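Local atomic coordinates of processed glycerol phosphate lipoteichoic acid synthase 2 (Bacillus subtilis, PDB entry 2W8D), a protein that belongs to the sulfatase family of the alkaline phosphatase clan and holds a magnesium ion in its metal site. Residues 3-15 with 391-404. Numbering follows the deposited sequence.
Sequences DSSDVTEVENYMK and MSDKIINGDLLRFY
A roughly antiparallel helix pair packs the N-terminal helix against the end of helix 380-397, late in the chain: Met391, a selenomethionine, drops as a knob into the hole between Glu9, Val10, Tyr13 and Met14. The axes of helix segments 6-15 and 391-397 come within 10.0 Å of each other, their directions 142° apart. Met391 CG lies over one face of the Tyr13 ring, 3.7 Å from its centroid, in a CH-pi contact, and SE sits obliquely to the same ring as a Met-aromatic partner. Val10 fills the middle with both methyls: CG1, anti to the backbone N (chi1 168°), reaches Ile395 CD1 at 3.5 Å, while CG2 turns to Met391 SE. Leu400, Phe403 and Tyr404, beyond the Schellman motif that ends helix 380-397, gather about Val7: its CG2 rests 3.8 Å from Leu400 CB, and its CG1 meets Tyr404 CD2. The Phe403 ring carries the Asp3-Ser4 backbone on one face and Arg402 CB on the other. No hydrogen bond crosses the contact; Lys394 forms a salt bridge with Glu390, and Tyr404 OH bonds to Asp327 O. The result is a roughly antiparallel helix pair with a single knob-into-hole, continued by apolar contacts past a Schellman motif.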
loop_
_atom_site.group_PDB
_atom_site.type_symbol
_atom_site.label_atom_id
_atom_site.label_comp_id
_atom_site.label_asym_id
_atom_site.label_seq_id
_atom_site.Cartn_x
_atom_site.Cartn_y
_atom_site.Cartn_z
ATOM N N ASP A 3 -21.831 18.239 -10.932
ATOM C CA ASP A 3 -22.734 18.889 -9.928
ATOM C C ASP A 3 -23.297 17.892 -8.899
ATOM O O ASP A 3 -22.977 16.706 -8.946
ATOM C CB ASP A 3 -23.864 19.683 -10.622
ATOM C CG ASP A 3 -24.954 18.781 -11.227
ATOM O OD1 ASP A 3 -24.651 17.958 -12.119
ATOM O OD2 ASP A 3 -26.125 18.906 -10.816
ATOM N N SER A 4 -24.148 18.385 -7.995
ATOM C CA SER A 4 -24.679 17.608 -6.857
ATOM C C SER A 4 -25.428 16.316 -7.205
ATOM O O SER A 4 -25.358 15.335 -6.450
ATOM C CB SER A 4 -25.581 18.491 -5.985
ATOM O OG SER A 4 -26.135 17.728 -4.925
ATOM N N SER A 5 -26.148 16.325 -8.328
ATOM C CA SER A 5 -26.938 15.166 -8.769
ATOM C C SER A 5 -26.129 13.956 -9.275
ATOM O O SER A 5 -26.663 12.855 -9.361
ATOM C CB SER A 5 -27.971 15.598 -9.816
ATOM O OG SER A 5 -27.335 16.064 -10.990
ATOM N N ASP A 6 -24.849 14.142 -9.594
ATOM C CA ASP A 6 -24.022 13.027 -10.082
ATOM C C ASP A 6 -23.502 12.145 -8.950
ATOM O O ASP A 6 -23.051 11.015 -9.183
ATOM C CB ASP A 6 -22.850 13.532 -10.927
ATOM C CG ASP A 6 -23.290 14.429 -12.079
ATOM O OD1 ASP A 6 -24.337 14.151 -12.711
ATOM O OD2 ASP A 6 -22.580 15.421 -12.353
ATOM N N VAL A 7 -23.554 12.680 -7.733
ATOM C CA VAL A 7 -23.160 11.963 -6.529
ATOM C C VAL A 7 -24.147 10.832 -6.258
ATOM O O VAL A 7 -23.755 9.760 -5.775
ATOM C CB VAL A 7 -23.080 12.923 -5.314
ATOM C CG1 VAL A 7 -23.114 12.167 -3.994
ATOM C CG2 VAL A 7 -21.827 13.747 -5.394
ATOM N N THR A 8 -25.411 11.071 -6.606
ATOM C CA THR A 8 -26.503 10.155 -6.283
ATOM C C THR A 8 -26.232 8.733 -6.777
ATOM O O THR A 8 -26.302 7.779 -5.996
ATOM C CB THR A 8 -27.875 10.667 -6.832
ATOM O OG1 THR A 8 -28.108 12.008 -6.384
ATOM C CG2 THR A 8 -29.017 9.778 -6.369
ATOM N N GLU A 9 -25.911 8.607 -8.062
ATOM C CA GLU A 9 -25.684 7.305 -8.687
ATOM C C GLU A 9 -24.507 6.566 -8.036
ATOM O O GLU A 9 -24.579 5.348 -7.793
ATOM C CB GLU A 9 -25.455 7.475 -10.193
ATOM C CG GLU A 9 -25.617 6.194 -11.020
ATOM C CD GLU A 9 -24.655 6.123 -12.214
ATOM O OE1 GLU A 9 -24.401 7.171 -12.864
ATOM O OE2 GLU A 9 -24.156 5.010 -12.504
ATOM N N VAL A 10 -23.437 7.309 -7.746
ATOM C CA VAL A 10 -22.265 6.729 -7.093
ATOM C C VAL A 10 -22.566 6.321 -5.648
ATOM O O VAL A 10 -22.126 5.263 -5.189
ATOM C CB VAL A 10 -21.008 7.642 -7.187
ATOM C CG1 VAL A 10 -19.907 7.160 -6.248
ATOM C CG2 VAL A 10 -20.473 7.668 -8.613
ATOM N N GLU A 11 -23.333 7.143 -4.940
ATOM C CA GLU A 11 -23.685 6.833 -3.561
ATOM C C GLU A 11 -24.568 5.579 -3.456
ATOM O O GLU A 11 -24.383 4.757 -2.555
ATOM C CB GLU A 11 -24.346 8.047 -2.910
ATOM C CG GLU A 11 -24.933 7.810 -1.536
ATOM C CD GLU A 11 -25.832 8.943 -1.093
ATOM O OE1 GLU A 11 -26.364 9.682 -1.956
ATOM O OE2 GLU A 11 -26.012 9.094 0.130
ATOM N N ASN A 12 -25.508 5.431 -4.388
ATOM C CA ASN A 12 -26.411 4.275 -4.400
ATOM C C ASN A 12 -25.711 2.949 -4.672
ATOM O O ASN A 12 -26.119 1.902 -4.172
ATOM C CB ASN A 12 -27.555 4.493 -5.388
ATOM C CG ASN A 12 -28.528 5.550 -4.911
ATOM O OD1 ASN A 12 -28.740 5.713 -3.705
ATOM N ND2 ASN A 12 -29.113 6.288 -5.847
ATOM N N TYR A 13 -24.656 3.008 -5.471
ATOM C CA TYR A 13 -23.848 1.843 -5.755
ATOM C C TYR A 13 -22.898 1.517 -4.582
ATOM O O TYR A 13 -22.777 0.351 -4.206
ATOM C CB TYR A 13 -23.137 2.025 -7.106
ATOM C CG TYR A 13 -22.030 1.049 -7.398
ATOM C CD1 TYR A 13 -22.216 -0.031 -8.279
ATOM C CD2 TYR A 13 -20.779 1.209 -6.798
ATOM C CE1 TYR A 13 -21.174 -0.922 -8.538
ATOM C CE2 TYR A 13 -19.756 0.335 -7.041
ATOM C CZ TYR A 13 -19.947 -0.718 -7.908
ATOM O OH TYR A 13 -18.865 -1.547 -8.114
HETATM N N MSE A 14 -22.258 2.529 -3.985
HETATM C CA MSE A 14 -21.380 2.287 -2.828
HETATM C C MSE A 14 -22.136 1.614 -1.672
HETATM O O MSE A 14 -21.610 0.695 -1.035
HETATM C CB MSE A 14 -20.684 3.556 -2.327
HETATM C CG MSE A 14 -19.760 4.313 -3.327
HETATM SE SE MSE A 14 -18.367 3.314 -4.335
HETATM C CE MSE A 14 -17.131 4.766 -4.777
ATOM N N LYS A 15 -23.370 2.059 -1.417
ATOM C CA LYS A 15 -24.233 1.433 -0.410
ATOM C C LYS A 15 -24.796 0.073 -0.840
ATOM O O LYS A 15 -25.053 -0.787 -0.001
ATOM C CB LYS A 15 -25.386 2.357 -0.024
ATOM C CG LYS A 15 -24.963 3.638 0.695
ATOM C CD LYS A 15 -26.067 4.126 1.657
ATOM C CE LYS A 15 -25.875 5.580 2.083
ATOM N NZ LYS A 15 -24.428 5.982 2.216
HETATM N N MSE A 391 -17.083 3.959 -11.064
HETATM C CA MSE A 391 -17.614 4.717 -9.931
HETATM C C MSE A 391 -16.531 5.566 -9.301
HETATM O O MSE A 391 -16.728 6.751 -9.057
HETATM C CB MSE A 391 -18.279 3.811 -8.898
HETATM C CG MSE A 391 -19.523 3.089 -9.423
HETATM SE SE MSE A 391 -20.956 4.269 -10.115
HETATM C CE MSE A 391 -20.721 4.013 -12.031
ATOM N N SER A 392 -15.367 4.969 -9.093
ATOM C CA SER A 392 -14.226 5.708 -8.617
ATOM C C SER A 392 -13.869 6.875 -9.568
ATOM O O SER A 392 -13.701 8.017 -9.103
ATOM C CB SER A 392 -13.041 4.769 -8.361
ATOM O OG SER A 392 -11.920 5.478 -7.848
ATOM N N ASP A 393 -13.746 6.595 -10.871
ATOM C CA ASP A 393 -13.430 7.648 -11.875
ATOM C C ASP A 393 -14.440 8.791 -11.887
ATOM O O ASP A 393 -14.045 9.951 -12.027
ATOM C CB ASP A 393 -13.194 7.100 -13.293
ATOM C CG ASP A 393 -11.856 6.319 -13.412
ATOM O OD1 ASP A 393 -10.922 6.593 -12.620
ATOM O OD2 ASP A 393 -11.736 5.429 -14.288
ATOM N N LYS A 394 -15.722 8.502 -11.683
ATOM C CA LYS A 394 -16.699 9.607 -11.587
ATOM C C LYS A 394 -16.381 10.536 -10.428
ATOM O O LYS A 394 -16.492 11.758 -10.558
ATOM C CB LYS A 394 -18.134 9.097 -11.476
ATOM C CG LYS A 394 -18.703 8.705 -12.818
ATOM C CD LYS A 394 -19.939 7.813 -12.702
ATOM C CE LYS A 394 -20.668 7.807 -14.010
ATOM N NZ LYS A 394 -20.781 6.420 -14.522
ATOM N N ILE A 395 -15.970 9.952 -9.307
ATOM C CA ILE A 395 -15.651 10.737 -8.121
ATOM C C ILE A 395 -14.450 11.651 -8.374
ATOM O O ILE A 395 -14.502 12.858 -8.094
ATOM C CB ILE A 395 -15.442 9.839 -6.876
ATOM C CG1 ILE A 395 -16.805 9.358 -6.346
ATOM C CG2 ILE A 395 -14.701 10.578 -5.760
ATOM C CD1 ILE A 395 -16.680 8.115 -5.375
ATOM N N ILE A 396 -13.403 11.085 -8.956
ATOM C CA ILE A 396 -12.165 11.802 -9.125
ATOM C C ILE A 396 -12.247 12.829 -10.248
ATOM O O ILE A 396 -11.836 13.983 -10.064
ATOM C CB ILE A 396 -10.989 10.817 -9.247
ATOM C CG1 ILE A 396 -10.311 10.680 -7.872
ATOM C CG2 ILE A 396 -9.977 11.277 -10.222
ATOM C CD1 ILE A 396 -10.702 9.526 -7.199
ATOM N N ASN A 397 -12.829 12.429 -11.380
ATOM C CA ASN A 397 -12.951 13.294 -12.542
ATOM C C ASN A 397 -13.912 14.447 -12.302
ATOM O O ASN A 397 -13.715 15.529 -12.839
ATOM C CB ASN A 397 -13.436 12.522 -13.779
ATOM C CG ASN A 397 -12.493 11.398 -14.193
ATOM O OD1 ASN A 397 -11.314 11.392 -13.844
ATOM N ND2 ASN A 397 -13.022 10.431 -14.942
ATOM N N GLY A 398 -14.992 14.192 -11.563
ATOM C CA GLY A 398 -15.990 15.236 -11.328
ATOM C C GLY A 398 -15.819 15.883 -9.966
ATOM O O GLY A 398 -16.678 16.639 -9.550
ATOM N N ASP A 399 -14.727 15.547 -9.245
ATOM C CA ASP A 399 -14.474 16.114 -7.915
ATOM C C ASP A 399 -15.788 16.124 -7.086
ATOM O O ASP A 399 -16.250 17.167 -6.606
ATOM C CB ASP A 399 -13.826 17.510 -8.043
ATOM C CG ASP A 399 -13.356 18.071 -6.709
ATOM O OD1 ASP A 399 -13.117 17.270 -5.778
ATOM O OD2 ASP A 399 -13.230 19.312 -6.573
ATOM N N LEU A 400 -16.365 14.938 -6.921
ATOM C CA LEU A 400 -17.758 14.783 -6.471
ATOM C C LEU A 400 -17.929 14.955 -4.977
ATOM O O LEU A 400 -19.025 15.281 -4.502
ATOM C CB LEU A 400 -18.328 13.415 -6.897
ATOM C CG LEU A 400 -18.632 13.222 -8.379
ATOM C CD1 LEU A 400 -19.338 11.898 -8.600
ATOM C CD2 LEU A 400 -19.475 14.390 -8.946
ATOM N N LEU A 401 -16.849 14.721 -4.243
ATOM C CA LEU A 401 -16.846 14.904 -2.796
ATOM C C LEU A 401 -17.115 16.360 -2.319
ATOM O O LEU A 401 -17.422 16.564 -1.148
ATOM C CB LEU A 401 -15.598 14.255 -2.161
ATOM C CG LEU A 401 -15.480 12.731 -2.395
ATOM C CD1 LEU A 401 -14.163 12.121 -1.855
ATOM C CD2 LEU A 401 -16.662 11.947 -1.849
ATOM N N ARG A 402 -17.041 17.356 -3.205
ATOM C CA ARG A 402 -17.583 18.698 -2.888
ATOM C C ARG A 402 -19.080 18.649 -2.532
ATOM O O ARG A 402 -19.602 19.547 -1.864
ATOM C CB ARG A 402 -17.413 19.685 -4.060
ATOM C CG ARG A 402 -15.975 19.990 -4.450
ATOM C CD ARG A 402 -15.944 20.808 -5.692
ATOM N NE ARG A 402 -16.258 20.014 -6.884
ATOM C CZ ARG A 402 -16.631 20.524 -8.060
ATOM N NH1 ARG A 402 -16.782 21.835 -8.191
ATOM N NH2 ARG A 402 -16.890 19.720 -9.096
ATOM N N PHE A 403 -19.767 17.616 -3.010
ATOM C CA PHE A 403 -21.221 17.530 -2.898
ATOM C C PHE A 403 -21.686 16.379 -2.002
ATOM O O PHE A 403 -22.851 16.027 -2.020
ATOM C CB PHE A 403 -21.837 17.387 -4.299
ATOM C CG PHE A 403 -21.296 18.385 -5.309
ATOM C CD1 PHE A 403 -21.521 19.759 -5.148
ATOM C CD2 PHE A 403 -20.555 17.949 -6.412
ATOM C CE1 PHE A 403 -21.012 20.658 -6.051
ATOM C CE2 PHE A 403 -20.049 18.857 -7.328
ATOM C CZ PHE A 403 -20.272 20.203 -7.148
ATOM N N TYR A 404 -20.771 15.783 -1.232
ATOM C CA TYR A 404 -21.120 14.699 -0.329
ATOM C C TYR A 404 -20.658 14.975 1.093
ATOM O O TYR A 404 -19.471 15.207 1.317
ATOM C CB TYR A 404 -20.486 13.398 -0.797
ATOM C CG TYR A 404 -20.982 12.228 -0.017
ATOM C CD1 TYR A 404 -20.170 11.594 0.921
ATOM C CD2 TYR A 404 -22.288 11.779 -0.181
ATOM C CE1 TYR A 404 -20.640 10.509 1.650
ATOM C CE2 TYR A 404 -22.779 10.705 0.545
ATOM C CZ TYR A 404 -21.962 10.071 1.464
ATOM O OH TYR A 404 -22.469 9.000 2.177
#